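Local atomic coordinates of putative sensory box/GGDEF family protein (Vibrio parahaemolyticus, PDB entry 3LID), a protein that is a putative membrane-bound sensor, here represented by its extracellular PDC-fold domain, whose full-length form probably makes cyclic di-GMP from GTP. Residues 127-138 / 149-159; 188-196 / 259-267. One frame throughout, in Å; residues are numbered along the deposited sequence.

Contact 1 of 2, residues 127-138 / 149-159; sequences NEQISAWGIELE and SPSLRILMPIS. With PO4 (phosphate ion), chain C; EDO (1,2-ethanediol), chain G; EDO (1,2-ethanediol), chain H.
Antiparallel strands 131-140 and 150-160 pair in the larger sheet of this PDC-fold sensor domain, where Arg153 reaches back to Glu136 beside a bound phosphate, probably from the crystallisation liquor. The pairing forms two ladders, Ser131 with Leu155 and Glu136 with Ser151, offset by one residue across a loop. Glu136 O accepts Ser151 N (3.0 Å) and Arg153 NH1 (3.0 Å) from opposite faces of its carbonyl plane. Extended from CG to NE, Arg153 turns the edge of its guanidinium to the phosphate: NE donates to O3 at 2.6 Å and NH2 to O4 at 2.9 Å. Lys113, Arg116, Arg83 and the Tyr118 hydroxyl also hydrogen-bond the anion. Glu136 OE2 lies over one guanidinium face, a matter of charge alone, and its salt bridge is to Arg116; Ser151 CB lies over the opposite face. Trp133 NE1 donates to Glu136 OE1 at 2.9 Å; the oxygen lies in the indole plane but is met from above the carboxylate plane. On the other side of the sheet Ala132 CB rests on Leu152 CD2 at 3.8 Å. At the far end Glu128 is bent at its second torsion (chi2 68°), which brings its carboxylate round to Ser159: the syn lone pair of Glu128 OE1 takes Ser159 N at 2.8 Å, and Ser159 OG donates to Glu128 OE2 at 2.6 Å.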
loop_
_atom_site.group_PDB
_atom_site.type_symbol
_atom_site.label_atom_id
_atom_site.label_comp_id
_atom_site.label_asym_id
_atom_site.label_seq_id
_atom_site.Cartn_x
_atom_site.Cartn_y
_atom_site.Cartn_z
ATOM N N ASN A 127 -9.679 -6.418 -21.857
ATOM C CA ASN A 127 -8.283 -6.399 -22.322
ATOM C C ASN A 127 -7.696 -5.008 -22.204
ATOM O O ASN A 127 -8.335 -4.060 -22.616
ATOM C CB ASN A 127 -8.144 -6.881 -23.796
ATOM C CG ASN A 127 -8.509 -8.358 -23.982
ATOM O OD1 ASN A 127 -8.443 -9.135 -23.051
ATOM N ND2 ASN A 127 -8.793 -8.761 -25.251
ATOM N N GLU A 128 -6.520 -4.896 -21.581
ATOM C CA GLU A 128 -5.690 -3.721 -21.488
ATOM C C GLU A 128 -6.271 -2.747 -20.460
ATOM O O GLU A 128 -5.762 -1.666 -20.293
ATOM C CB GLU A 128 -5.463 -3.076 -22.864
ATOM C CG GLU A 128 -4.195 -3.574 -23.556
ATOM C CD GLU A 128 -4.235 -5.036 -23.984
ATOM O OE1 GLU A 128 -3.235 -5.735 -23.792
ATOM O OE2 GLU A 128 -5.283 -5.450 -24.497
ATOM N N GLN A 129 -7.341 -3.164 -19.781
ATOM C CA GLN A 129 -7.900 -2.334 -18.711
ATOM C C GLN A 129 -7.071 -2.475 -17.454
ATOM O O GLN A 129 -6.869 -3.598 -16.968
ATOM C CB GLN A 129 -9.331 -2.796 -18.394
ATOM C CG GLN A 129 -9.959 -1.961 -17.220
ATOM C CD GLN A 129 -11.325 -2.409 -16.818
ATOM O OE1 GLN A 129 -11.918 -3.364 -17.339
ATOM N NE2 GLN A 129 -11.862 -1.696 -15.803
ATOM N N ILE A 130 -6.633 -1.354 -16.882
ATOM C CA ILE A 130 -5.863 -1.421 -15.631
ATOM C C ILE A 130 -6.796 -1.193 -14.448
ATOM O O ILE A 130 -7.525 -0.176 -14.428
ATOM C CB ILE A 130 -4.793 -0.379 -15.658
ATOM C CG1 ILE A 130 -3.935 -0.546 -16.949
ATOM C CG2 ILE A 130 -3.934 -0.531 -14.394
ATOM C CD1 ILE A 130 -2.779 0.459 -17.073
ATOM N N SER A 131 -6.834 -2.101 -13.481
ATOM C CA SER A 131 -7.612 -1.831 -12.316
ATOM C C SER A 131 -6.763 -2.329 -11.138
ATOM O O SER A 131 -5.567 -2.497 -11.274
ATOM C CB SER A 131 -8.954 -2.551 -12.360
ATOM O OG SER A 131 -9.835 -2.153 -11.248
ATOM N N ALA A 132 -7.393 -2.495 -9.978
ATOM C CA ALA A 132 -6.642 -2.842 -8.762
ATOM C C ALA A 132 -7.489 -3.563 -7.743
ATOM O O ALA A 132 -8.708 -3.365 -7.722
ATOM C CB ALA A 132 -5.965 -1.569 -8.084
ATOM N N TRP A 133 -6.863 -4.407 -6.917
ATOM C CA TRP A 133 -7.562 -5.152 -5.891
ATOM C C TRP A 133 -7.359 -4.374 -4.556
ATOM O O TRP A 133 -6.348 -3.670 -4.380
ATOM C CB TRP A 133 -6.951 -6.567 -5.799
ATOM C CG TRP A 133 -7.696 -7.498 -4.907
ATOM C CD1 TRP A 133 -7.209 -8.126 -3.809
ATOM C CD2 TRP A 133 -9.055 -7.951 -5.093
ATOM N NE1 TRP A 133 -8.214 -8.933 -3.265
ATOM C CE2 TRP A 133 -9.348 -8.823 -4.014
ATOM C CE3 TRP A 133 -10.059 -7.617 -6.025
ATOM C CZ2 TRP A 133 -10.595 -9.471 -3.867
ATOM C CZ3 TRP A 133 -11.345 -8.264 -5.893
ATOM C CH2 TRP A 133 -11.598 -9.148 -4.803
ATOM N N GLY A 134 -8.348 -4.490 -3.648
ATOM C CA GLY A 134 -8.168 -3.874 -2.273
ATOM C C GLY A 134 -6.925 -4.457 -1.568
ATOM O O GLY A 134 -6.528 -5.611 -1.767
ATOM N N ILE A 135 -6.341 -3.670 -0.678
ATOM C CA ILE A 135 -5.161 -4.114 0.083
ATOM C C ILE A 135 -5.450 -5.426 0.813
ATOM O O ILE A 135 -6.502 -5.570 1.433
ATOM C CB ILE A 135 -4.759 -3.014 1.088
ATOM C CG1 ILE A 135 -4.203 -1.827 0.255
ATOM C CG2 ILE A 135 -3.636 -3.552 2.019
ATOM C CD1 ILE A 135 -4.077 -0.526 1.129
ATOM N N GLU A 136 -4.547 -6.406 0.639
ATOM C CA GLU A 136 -4.776 -7.779 1.139
ATOM C C GLU A 136 -3.424 -8.423 1.311
ATOM O O GLU A 136 -2.478 -8.194 0.501
ATOM C CB GLU A 136 -5.558 -8.544 0.067
ATOM C CG GLU A 136 -5.747 -9.993 0.366
ATOM C CD GLU A 136 -6.618 -10.589 -0.750
ATOM O OE1 GLU A 136 -7.837 -10.373 -0.742
ATOM O OE2 GLU A 136 -6.101 -11.270 -1.650
ATOM N N LEU A 137 -3.314 -9.209 2.375
ATOM C CA LEU A 137 -1.987 -9.822 2.688
ATOM C C LEU A 137 -1.634 -10.843 1.595
ATOM O O LEU A 137 -2.495 -11.532 1.048
ATOM C CB LEU A 137 -2.110 -10.587 4.017
ATOM C CG LEU A 137 -2.416 -9.641 5.184
ATOM C CD1 LEU A 137 -2.713 -10.344 6.511
ATOM C CD2 LEU A 137 -1.214 -8.737 5.393
ATOM N N GLU A 138 -0.352 -10.939 1.314
ATOM C CA GLU A 138 0.149 -11.994 0.384
ATOM C C GLU A 138 0.017 -13.421 0.936
ATOM O O GLU A 138 0.131 -13.631 2.161
ATOM C CB GLU A 138 1.578 -11.735 0.094
ATOM C CG GLU A 138 1.698 -10.452 -0.782
ATOM C CD GLU A 138 3.132 -10.135 -1.253
ATOM O OE1 GLU A 138 4.075 -10.642 -0.659
ATOM O OE2 GLU A 138 3.367 -9.354 -2.261
ATOM N N SER A 149 2.513 -9.351 4.849
ATOM C CA SER A 149 2.821 -8.512 3.684
ATOM C C SER A 149 1.592 -7.931 2.982
ATOM O O SER A 149 1.049 -8.545 2.028
ATOM C CB SER A 149 3.681 -9.373 2.727
ATOM O OG SER A 149 3.919 -8.714 1.490
ATOM N N PRO A 150 1.091 -6.750 3.451
ATOM C CA PRO A 150 -0.090 -6.150 2.847
ATOM C C PRO A 150 0.261 -5.556 1.450
ATOM O O PRO A 150 1.269 -4.787 1.328
ATOM C CB PRO A 150 -0.531 -5.017 3.853
ATOM C CG PRO A 150 0.808 -4.649 4.541
ATOM C CD PRO A 150 1.676 -5.967 4.552
ATOM N N SER A 151 -0.476 -5.990 0.435
ATOM C CA SER A 151 -0.176 -5.593 -0.968
ATOM C C SER A 151 -1.414 -5.059 -1.605
ATOM O O SER A 151 -2.517 -5.553 -1.361
ATOM C CB SER A 151 0.211 -6.806 -1.891
ATOM O OG SER A 151 1.491 -7.275 -1.693
ATOM N N LEU A 152 -1.206 -4.023 -2.442
ATOM C CA LEU A 152 -2.254 -3.470 -3.275
ATOM C C LEU A 152 -1.912 -3.924 -4.709
ATOM O O LEU A 152 -0.873 -3.575 -5.265
ATOM C CB LEU A 152 -2.226 -1.941 -3.109
ATOM C CG LEU A 152 -3.526 -1.269 -3.615
ATOM C CD1 LEU A 152 -3.621 0.251 -3.049
ATOM C CD2 LEU A 152 -3.610 -1.330 -5.106
ATOM N N ARG A 153 -2.723 -4.817 -5.238
ATOM C CA ARG A 153 -2.308 -5.499 -6.504
ATOM C C ARG A 153 -2.911 -4.713 -7.671
ATOM O O ARG A 153 -4.123 -4.545 -7.776
ATOM C CB ARG A 153 -2.890 -6.944 -6.510
ATOM C CG ARG A 153 -2.087 -7.818 -5.495
ATOM C CD ARG A 153 -2.886 -9.125 -5.181
ATOM N NE ARG A 153 -2.225 -9.882 -4.139
ATOM C CZ ARG A 153 -2.360 -9.620 -2.848
ATOM N NH1 ARG A 153 -3.131 -8.561 -2.443
ATOM N NH2 ARG A 153 -1.706 -10.374 -1.966
ATOM N N ILE A 154 -2.056 -4.277 -8.587
ATOM C CA ILE A 154 -2.525 -3.638 -9.849
ATOM C C ILE A 154 -2.703 -4.813 -10.873
ATOM O O ILE A 154 -1.819 -5.705 -10.910
ATOM C CB ILE A 154 -1.465 -2.717 -10.381
ATOM C CG1 ILE A 154 -0.945 -1.781 -9.238
ATOM C CG2 ILE A 154 -2.036 -1.950 -11.571
ATOM C CD1 ILE A 154 -2.068 -0.915 -8.592
ATOM N N LEU A 155 -3.807 -4.806 -11.596
ATOM C CA LEU A 155 -4.209 -5.925 -12.457
ATOM C C LEU A 155 -4.492 -5.405 -13.836
ATOM O O LEU A 155 -5.139 -4.402 -13.976
ATOM C CB LEU A 155 -5.476 -6.493 -11.880
ATOM C CG LEU A 155 -5.371 -6.898 -10.408
ATOM C CD1 LEU A 155 -6.793 -7.268 -9.928
ATOM C CD2 LEU A 155 -4.437 -8.224 -10.288
ATOM N N MET A 156 -3.959 -6.093 -14.876
ATOM C CA MET A 156 -4.186 -5.635 -16.258
ATOM C C MET A 156 -4.142 -6.880 -17.156
ATOM O O MET A 156 -3.049 -7.450 -17.369
ATOM C CB MET A 156 -3.075 -4.617 -16.617
ATOM C CG MET A 156 -3.177 -4.034 -18.035
ATOM S SD MET A 156 -1.759 -3.054 -18.365
ATOM C CE MET A 156 -2.265 -2.747 -20.022
ATOM N N PRO A 157 -5.282 -7.227 -17.761
ATOM C CA PRO A 157 -5.230 -8.351 -18.766
ATOM C C PRO A 157 -4.477 -7.833 -20.006
ATOM O O PRO A 157 -4.615 -6.644 -20.388
ATOM C CB PRO A 157 -6.689 -8.615 -19.120
ATOM C CG PRO A 157 -7.470 -7.907 -17.917
ATOM C CD PRO A 157 -6.648 -6.716 -17.552
ATOM N N ILE A 158 -3.640 -8.703 -20.619
ATOM C CA ILE A 158 -2.775 -8.301 -21.687
ATOM C C ILE A 158 -3.194 -9.198 -22.907
ATOM O O ILE A 158 -3.316 -10.394 -22.757
ATOM C CB ILE A 158 -1.276 -8.598 -21.405
ATOM C CG1 ILE A 158 -0.811 -7.814 -20.124
ATOM C CG2 ILE A 158 -0.445 -8.103 -22.686
ATOM C CD1 ILE A 158 -1.050 -6.289 -20.230
ATOM N N SER A 159 -3.402 -8.539 -24.040
ATOM C CA SER A 159 -3.839 -9.275 -25.251
ATOM C C SER A 159 -2.859 -9.041 -26.411
ATOM O O SER A 159 -2.066 -8.066 -26.452
ATOM C CB SER A 159 -5.257 -8.884 -25.647
ATOM O OG SER A 159 -5.331 -7.503 -26.018
HETATM P P PO4 C . -0.048 -12.936 -3.811
HETATM O O1 PO4 C . 1.452 -13.106 -3.505
HETATM O O2 PO4 C . -0.341 -14.078 -4.793
HETATM O O3 PO4 C . -0.348 -11.627 -4.483
HETATM O O4 PO4 C . -0.875 -13.110 -2.541
HETATM C C1 EDO G . -12.088 -3.763 -7.203
HETATM O O1 EDO G . -11.095 -3.665 -6.170
HETATM C C2 EDO G . -13.152 -4.770 -6.803
HETATM O O2 EDO G . -13.076 -4.968 -5.392
HETATM C C1 EDO H . -5.278 -6.964 6.322
HETATM O O1 EDO H . -5.785 -5.938 7.264
HETATM C C2 EDO H . -4.655 -6.245 5.141
HETATM O O2 EDO H . -5.697 -5.622 4.375
HETATM O O HOH W 1 -4.459 -6.248 -3.337
HETATM O O HOH W 2 1.209 -11.755 4.177
#

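Contact 2 of 2, residues 188-196 / 259-267; sequences DFHIELVKH and EPLHLIIDL. With EDO (1,2-ethanediol), chain H.
Glu192 N binds Ile264 O at 2.8 Å in a nearly straight bond (172° at the hydrogen), and His262 N reaches Val194 O at the same 2.8 Å; the return bonds, Ile264 N to Glu192 O and Val194 N to His262 O, complete two antiparallel hydrogen-bonded pairs with Leu193 opposite Leu263 between them. Beyond this ladder the carboxylates of Glu192 and Asp266 come close, OE1 to OD2 4.4 Å, their planes turned 50° apart. A water donates to both, to Glu192 OE1 at 2.6 Å and to Asp266 OD2 at 2.7 Å, which would ease the repulsion. Each acid also has its own partner: Arg208 and Ser203 at Glu192 OE2, Tyr226 at Asp266 OD2. A second water accepts from Asp266 N and lies within hydrogen-bonding distance of His190 O and Glu192 OE1, where the strands splay. On the same face the side chains of Val194 and Ile264 cross obliquely, meeting through CG2 and CG1, and next to them the edge of the His262 ring faces Lys195 O while its ND1 bonds Ser252. The face of Leu193, Leu261 and Leu263 is mostly apolar, with Lys195 at its end paired with Asp212. Leu193 and Leu263 run alongside each other in the same direction, Leu193 CD2 to Leu263 CD1 3.8 Å. Ile191 CG2, anti to its own backbone nitrogen, presses on Leu263 CB at 3.7 Å. Farther along, Ile265 places CD1 over one face of the Phe189 ring and CG2 3.6 Å from Phe189 CD1, while Leu267 CD1 meets the ring edge. Helix 9-45 packs on this side, with Ala19, Leu23, Thr26 and Tyr30 against these side chains. An antiparallel sheet backed by a long N-terminal helix, as here, is the arrangement expected of a PDC sensor domain.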
loop_
_atom_site.group_PDB
_atom_site.type_symbol
_atom_site.label_atom_id
_atom_site.label_comp_id
_atom_site.label_asym_id
_atom_site.label_seq_id
_atom_site.Cartn_x
_atom_site.Cartn_y
_atom_site.Cartn_z
ATOM N N ASP A 188 7.547 15.588 13.587
ATOM C CA ASP A 188 7.575 14.459 14.523
ATOM C C ASP A 188 6.179 13.913 14.708
ATOM O O ASP A 188 5.689 13.786 15.829
ATOM C CB ASP A 188 8.221 14.855 15.878
ATOM C CG ASP A 188 8.341 13.685 16.841
ATOM O OD1 ASP A 188 8.698 12.586 16.375
ATOM O OD2 ASP A 188 8.092 13.844 18.072
ATOM N N PHE A 189 5.525 13.548 13.606
ATOM C CA PHE A 189 4.280 12.868 13.725
ATOM C C PHE A 189 4.356 11.466 13.020
ATOM O O PHE A 189 4.987 11.363 11.971
ATOM C CB PHE A 189 3.219 13.625 12.947
ATOM C CG PHE A 189 2.671 14.833 13.635
ATOM C CD1 PHE A 189 2.207 14.768 14.949
ATOM C CD2 PHE A 189 2.567 16.026 12.927
ATOM C CE1 PHE A 189 1.614 15.932 15.539
ATOM C CE2 PHE A 189 1.996 17.199 13.537
ATOM C CZ PHE A 189 1.510 17.122 14.799
ATOM N N HIS A 190 3.668 10.497 13.600
ATOM C CA HIS A 190 3.445 9.173 12.950
ATOM C C HIS A 190 2.059 9.095 12.364
ATOM O O HIS A 190 1.080 9.297 13.063
ATOM C CB HIS A 190 3.646 8.072 13.935
ATOM C CG HIS A 190 5.073 7.925 14.398
ATOM N ND1 HIS A 190 5.994 7.124 13.741
ATOM C CD2 HIS A 190 5.737 8.479 15.450
ATOM C CE1 HIS A 190 7.159 7.173 14.385
ATOM N NE2 HIS A 190 7.032 8.001 15.414
ATOM N N ILE A 191 1.951 8.773 11.069
ATOM C CA ILE A 191 0.612 8.672 10.532
ATOM C C ILE A 191 0.255 7.201 10.510
ATOM O O ILE A 191 1.069 6.398 10.060
ATOM C CB ILE A 191 0.531 9.312 9.140
ATOM C CG1 ILE A 191 0.796 10.808 9.257
ATOM C CG2 ILE A 191 -0.832 8.903 8.374
ATOM C CD1 ILE A 191 0.695 11.536 8.007
ATOM N N GLU A 192 -0.897 6.843 11.008
ATOM C CA GLU A 192 -1.370 5.465 10.955
ATOM C C GLU A 192 -2.323 5.385 9.771
ATOM O O GLU A 192 -2.980 6.388 9.408
ATOM C CB GLU A 192 -2.124 5.089 12.263
ATOM C CG GLU A 192 -1.138 4.937 13.413
ATOM C CD GLU A 192 -1.824 4.761 14.761
ATOM O OE1 GLU A 192 -2.530 5.697 15.168
ATOM O OE2 GLU A 192 -1.663 3.705 15.396
ATOM N N LEU A 193 -2.447 4.193 9.164
ATOM C CA LEU A 193 -3.446 4.036 8.128
ATOM C C LEU A 193 -4.501 3.080 8.625
ATOM O O LEU A 193 -4.194 1.956 9.055
ATOM C CB LEU A 193 -2.816 3.338 6.848
ATOM C CG LEU A 193 -1.642 4.144 6.267
ATOM C CD1 LEU A 193 -1.033 3.296 5.042
ATOM C CD2 LEU A 193 -2.176 5.474 5.753
ATOM N N VAL A 194 -5.732 3.505 8.533
ATOM C CA VAL A 194 -6.922 2.773 8.948
ATOM C C VAL A 194 -7.787 2.579 7.801
ATOM O O VAL A 194 -8.193 3.533 7.105
ATOM C CB VAL A 194 -7.676 3.585 10.098
ATOM C CG1 VAL A 194 -8.935 2.832 10.483
ATOM C CG2 VAL A 194 -6.745 3.658 11.291
ATOM N N LYS A 195 -8.194 1.317 7.547
ATOM C CA LYS A 195 -9.016 1.058 6.397
ATOM C C LYS A 195 -10.467 1.435 6.594
ATOM O O LYS A 195 -10.901 1.744 7.712
ATOM C CB LYS A 195 -9.024 -0.476 6.128
ATOM C CG LYS A 195 -7.578 -0.871 5.681
ATOM C CD LYS A 195 -7.706 -2.332 5.089
ATOM C CE LYS A 195 -7.981 -3.291 6.273
ATOM N NZ LYS A 195 -8.068 -4.789 5.686
ATOM N N HIS A 196 -11.206 1.384 5.524
ATOM C CA HIS A 196 -12.637 1.701 5.533
ATOM C C HIS A 196 -13.394 0.832 6.546
ATOM O O HIS A 196 -14.448 1.260 7.150
ATOM C CB HIS A 196 -13.123 1.409 4.113
ATOM C CG HIS A 196 -14.588 1.537 3.924
ATOM N ND1 HIS A 196 -15.261 2.717 4.164
ATOM C CD2 HIS A 196 -15.511 0.645 3.482
ATOM C CE1 HIS A 196 -16.544 2.537 3.910
ATOM N NE2 HIS A 196 -16.725 1.296 3.491
ATOM N N GLU A 259 -12.525 2.988 -2.483
ATOM C CA GLU A 259 -12.847 3.034 -1.063
ATOM C C GLU A 259 -11.873 3.997 -0.398
ATOM O O GLU A 259 -10.686 4.089 -0.803
ATOM C CB GLU A 259 -12.576 1.620 -0.524
ATOM C CG GLU A 259 -12.829 1.326 0.903
ATOM C CD GLU A 259 -12.691 -0.217 1.122
ATOM O OE1 GLU A 259 -11.677 -0.662 1.747
ATOM O OE2 GLU A 259 -13.591 -0.937 0.609
ATOM N N PRO A 260 -12.291 4.651 0.675
ATOM C CA PRO A 260 -11.371 5.532 1.363
ATOM C C PRO A 260 -10.340 4.797 2.215
ATOM O O PRO A 260 -10.597 3.694 2.719
ATOM C CB PRO A 260 -12.285 6.383 2.283
ATOM C CG PRO A 260 -13.431 5.495 2.524
ATOM C CD PRO A 260 -13.666 4.697 1.260
ATOM N N LEU A 261 -9.195 5.454 2.383
ATOM C CA LEU A 261 -8.135 5.044 3.291
ATOM C C LEU A 261 -8.004 6.202 4.262
ATOM O O LEU A 261 -7.921 7.350 3.842
ATOM C CB LEU A 261 -6.787 4.884 2.548
ATOM C CG LEU A 261 -5.662 4.400 3.478
ATOM C CD1 LEU A 261 -5.907 3.019 4.088
ATOM C CD2 LEU A 261 -4.410 4.308 2.529
ATOM N N HIS A 262 -8.030 5.915 5.550
ATOM C CA HIS A 262 -8.036 7.064 6.533
ATOM C C HIS A 262 -6.680 7.223 7.121
ATOM O O HIS A 262 -6.038 6.260 7.534
ATOM C CB HIS A 262 -9.050 6.743 7.650
ATOM C CG HIS A 262 -10.413 6.439 7.120
ATOM N ND1 HIS A 262 -11.182 7.386 6.457
ATOM C CD2 HIS A 262 -11.180 5.310 7.183
ATOM C CE1 HIS A 262 -12.350 6.858 6.127
ATOM N NE2 HIS A 262 -12.388 5.608 6.563
ATOM N N LEU A 263 -6.178 8.458 7.131
ATOM C CA LEU A 263 -4.857 8.701 7.652
ATOM C C LEU A 263 -5.122 9.339 9.042
ATOM O O LEU A 263 -5.907 10.277 9.151
ATOM C CB LEU A 263 -4.101 9.738 6.802
ATOM C CG LEU A 263 -3.467 9.201 5.487
ATOM C CD1 LEU A 263 -4.443 8.381 4.649
ATOM C CD2 LEU A 263 -3.009 10.468 4.691
ATOM N N ILE A 264 -4.434 8.826 10.035
ATOM C CA ILE A 264 -4.699 9.215 11.463
ATOM C C ILE A 264 -3.453 9.619 12.134
ATOM O O ILE A 264 -2.423 8.948 12.042
ATOM C CB ILE A 264 -5.262 8.010 12.181
ATOM C CG1 ILE A 264 -6.555 7.493 11.501
ATOM C CG2 ILE A 264 -5.459 8.255 13.728
ATOM C CD1 ILE A 264 -7.700 8.413 11.501
ATOM N N ILE A 265 -3.530 10.720 12.929
ATOM C CA ILE A 265 -2.486 11.053 13.842
ATOM C C ILE A 265 -3.191 11.015 15.203
ATOM O O ILE A 265 -4.130 11.760 15.407
ATOM C CB ILE A 265 -1.870 12.441 13.567
ATOM C CG1 ILE A 265 -1.109 12.353 12.251
ATOM C CG2 ILE A 265 -0.854 12.851 14.689
ATOM C CD1 ILE A 265 -0.566 13.639 11.739
ATOM N N ASP A 266 -2.755 10.102 16.054
ATOM C CA ASP A 266 -3.395 9.818 17.357
ATOM C C ASP A 266 -2.322 10.068 18.408
ATOM O O ASP A 266 -1.318 9.385 18.457
ATOM C CB ASP A 266 -3.963 8.369 17.350
ATOM C CG ASP A 266 -4.383 7.867 18.716
ATOM O OD1 ASP A 266 -4.212 8.601 19.729
ATOM O OD2 ASP A 266 -4.845 6.697 18.774
ATOM N N LEU A 267 -2.490 11.122 19.232
ATOM C CA LEU A 267 -1.516 11.414 20.293
ATOM C C LEU A 267 -2.237 11.406 21.660
ATOM O O LEU A 267 -3.338 11.989 21.818
ATOM C CB LEU A 267 -0.987 12.823 20.113
ATOM C CG LEU A 267 -0.154 12.936 18.836
ATOM C CD1 LEU A 267 -0.213 14.372 18.351
ATOM C CD2 LEU A 267 1.234 12.484 19.204
HETATM C C1 EDO H . -5.278 -6.964 6.322
HETATM O O1 EDO H . -5.785 -5.938 7.264
HETATM C C2 EDO H . -4.655 -6.245 5.141
HETATM O O2 EDO H . -5.697 -5.622 4.375
HETATM O O HOH W 3 -0.975 8.134 14.883
HETATM O O HOH W 4 -4.850 5.436 16.348
HETATM O O HOH W 5 -9.660 1.250 3.135
HETATM O O HOH W 6 -14.782 4.584 5.659
#

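Overall arrangement
Contacts 1 and 2 belong to the two separate antiparallel sheets of the tandem PDC-type architecture and lie on opposite sides of the chain's centre, with centres 23 Å apart. Their nearest atoms still come within about 5 Å without touching. One 1,2-ethanediol, probably from the crystallisation liquor, spans this seam: its O2 donates to Ile135 O of contact 1 and accepts from Lys195 NZ of contact 2, and Asp212 binds both the diol and that lysine. Phe255 and Val256, just before segment 259-267, pack on Leu152 and Ala132. The phosphate site belongs to contact 1 alone, well away from the diol and Lys195.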